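Local coordinates for metallo-beta-lactamase (Serratia marcescens, PDB 6K4T), which probably hydrolyses the beta-lactam ring of antibiotics at a two-zinc site, as a subclass B3 metallo-beta-lactamase, at residues K168-A173 with I210-H215. Sequence-based numbering, arbitrary orientation.
Sequences KDVVFA and IAIAAH. With ZN (zinc ion), chain C; JKE (2-sulfanylbenzoic acid), chain D.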
loop_
_atom_site.group_PDB
_atom_site.type_symbol
_atom_site.label_atom_id
_atom_site.label_comp_id
_atom_site.label_asym_id
_atom_site.label_seq_id
_atom_site.Cartn_x
_atom_site.Cartn_y
_atom_site.Cartn_z
ATOM N N LYS A 168 13.352 13.420 2.398
ATOM C CA LYS A 168 13.445 12.133 1.758
ATOM C C LYS A 168 12.172 11.862 0.964
ATOM O O LYS A 168 11.093 12.184 1.404
ATOM C CB LYS A 168 13.634 11.013 2.780
ATOM C CG LYS A 168 14.886 11.075 3.639
ATOM C CD LYS A 168 16.192 10.958 2.900
ATOM C CE LYS A 168 17.384 11.037 3.838
ATOM N NZ LYS A 168 18.675 11.069 3.116
ATOM N N ASP A 169 12.344 11.150 -0.145
ATOM C CA ASP A 169 11.255 10.668 -0.983
ATOM C C ASP A 169 10.791 9.299 -0.480
ATOM O O ASP A 169 11.552 8.345 -0.439
ATOM C CB ASP A 169 11.689 10.664 -2.448
ATOM C CG ASP A 169 11.977 12.056 -2.982
ATOM O OD1 ASP A 169 11.260 13.001 -2.607
ATOM O OD2 ASP A 169 12.950 12.185 -3.733
ATOM N N VAL A 170 9.535 9.243 -0.039
ATOM C CA VAL A 170 8.922 8.063 0.522
ATOM C C VAL A 170 7.932 7.487 -0.488
ATOM O O VAL A 170 7.167 8.208 -1.149
ATOM C CB VAL A 170 8.160 8.402 1.807
ATOM C CG1 VAL A 170 7.648 7.129 2.468
ATOM C CG2 VAL A 170 8.982 9.247 2.775
ATOM N N VAL A 171 7.944 6.160 -0.578
ATOM C CA VAL A 171 7.121 5.400 -1.521
ATOM C C VAL A 171 6.383 4.329 -0.725
ATOM O O VAL A 171 7.045 3.503 -0.054
ATOM C CB VAL A 171 7.963 4.743 -2.632
ATOM C CG1 VAL A 171 7.102 3.910 -3.560
ATOM C CG2 VAL A 171 8.771 5.763 -3.415
ATOM N N PHE A 172 5.045 4.336 -0.780
ATOM C CA PHE A 172 4.247 3.231 -0.262
ATOM C C PHE A 172 3.938 2.342 -1.463
ATOM O O PHE A 172 3.094 2.660 -2.304
ATOM C CB PHE A 172 2.981 3.711 0.455
ATOM C CG PHE A 172 2.305 2.671 1.329
ATOM C CD1 PHE A 172 1.704 1.550 0.781
ATOM C CD2 PHE A 172 2.281 2.792 2.705
ATOM C CE1 PHE A 172 1.085 0.601 1.579
ATOM C CE2 PHE A 172 1.670 1.843 3.507
ATOM C CZ PHE A 172 1.078 0.741 2.937
ATOM N N ALA A 173 4.672 1.238 -1.550
ATOM C CA ALA A 173 4.722 0.433 -2.749
ATOM C C ALA A 173 3.592 -0.592 -2.742
ATOM O O ALA A 173 3.562 -1.465 -1.864
ATOM C CB ALA A 173 6.065 -0.250 -2.883
ATOM N N ILE A 210 12.944 5.977 0.707
ATOM C CA ILE A 210 12.364 5.092 1.719
ATOM C C ILE A 210 11.187 4.386 1.062
ATOM O O ILE A 210 10.197 5.022 0.729
ATOM C CB ILE A 210 11.925 5.858 2.981
ATOM C CG1 ILE A 210 13.126 6.552 3.635
ATOM C CG2 ILE A 210 11.210 4.933 3.962
ATOM C CD1 ILE A 210 12.760 7.591 4.681
ATOM N N ALA A 211 11.290 3.072 0.905
ATOM C CA ALA A 211 10.173 2.261 0.392
ATOM C C ALA A 211 9.521 1.524 1.560
ATOM O O ALA A 211 10.192 0.877 2.363
ATOM C CB ALA A 211 10.620 1.291 -0.665
ATOM N N ILE A 212 8.209 1.664 1.679
ATOM C CA ILE A 212 7.410 0.899 2.600
ATOM C C ILE A 212 6.515 0.027 1.726
ATOM O O ILE A 212 5.625 0.535 1.059
ATOM C CB ILE A 212 6.591 1.829 3.524
ATOM C CG1 ILE A 212 7.499 2.713 4.378
ATOM C CG2 ILE A 212 5.639 1.036 4.401
ATOM C CD1 ILE A 212 6.935 4.072 4.703
ATOM N N ALA A 213 6.750 -1.283 1.727
ATOM C CA ALA A 213 5.987 -2.185 0.867
ATOM C C ALA A 213 4.711 -2.633 1.578
ATOM O O ALA A 213 4.691 -2.807 2.783
ATOM C CB ALA A 213 6.837 -3.371 0.502
ATOM N N ALA A 214 3.632 -2.810 0.804
ATOM C CA ALA A 214 2.327 -3.163 1.376
ATOM C C ALA A 214 2.434 -4.397 2.285
ATOM O O ALA A 214 1.867 -4.421 3.386
ATOM C CB ALA A 214 1.335 -3.385 0.261
ATOM N N HIS A 215 3.172 -5.410 1.829
ATOM C CA HIS A 215 3.688 -6.477 2.691
ATOM C C HIS A 215 5.053 -6.042 3.193
ATOM O O HIS A 215 5.994 -5.999 2.398
ATOM C CB HIS A 215 3.758 -7.819 1.931
ATOM C CG HIS A 215 2.401 -8.396 1.690
ATOM N ND1 HIS A 215 1.759 -9.155 2.652
ATOM C CD2 HIS A 215 1.528 -8.274 0.658
ATOM C CE1 HIS A 215 0.559 -9.484 2.224
ATOM N NE2 HIS A 215 0.393 -8.977 0.988
HETATM ZN ZN ZN C . -1.442 -8.628 0.093
HETATM S SD JKE D . -2.691 -9.935 -1.394
HETATM C CG JKE D . 0.398 -9.422 -2.411
HETATM C CZ JKE D . -0.193 -10.775 -2.380
HETATM C CD1 JKE D . -1.987 -12.442 -2.012
HETATM O OD1 JKE D . 1.484 -9.294 -2.977
HETATM C CD2 JKE D . 0.179 -13.137 -2.790
HETATM O OD2 JKE D . -0.189 -8.389 -1.872
HETATM C CE1 JKE D . -1.559 -11.110 -1.976
HETATM C CE2 JKE D . 0.639 -11.833 -2.765
HETATM C CG1 JKE D . -1.122 -13.454 -2.424
#
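Phe172 lays its ring slantwise across Ile212: CE2 comes 4.1 Å from the CG2 methyl of Ile212, while Ile212 O sits over one ring face, offset toward the rim. CG of Phe172 is anti to the backbone N (chi1 -164°), which carries the ring forward along the strand until CE1 is 4.0 Å from Ala214 CA. On the same sheet face Val170 CG1 meets Ile212 CD1 at 3.9 Å, and Ile14 of strand 12-15 packs on Ile210 and Ile212. The other face, with Val171, Ala173 and Ala211, lies against helix 241-260. A parallel ladder of five backbone hydrogen bonds joins the two strands, which a beta-alpha-beta crossover links through helix 190-205. Its straightest rung is Ile212 N to Val171 O, 2.8 Å with 175° at the hydrogen. The last, Ala214 N to Ala173 O at 3.0 Å, reaches one residue past strand 210-213. There the chain turns and His215 binds zinc through NE2 at 2.1 Å, alongside Asp76, His77 and the sulfur and one carboxylate oxygen of 2-sulfanylbenzoic acid. Backbone bonds and apolar packing thus hold this largely buried, mostly apolar strand pair as far as Ala214, fixing where the zinc ligand His215 leaves the sheet.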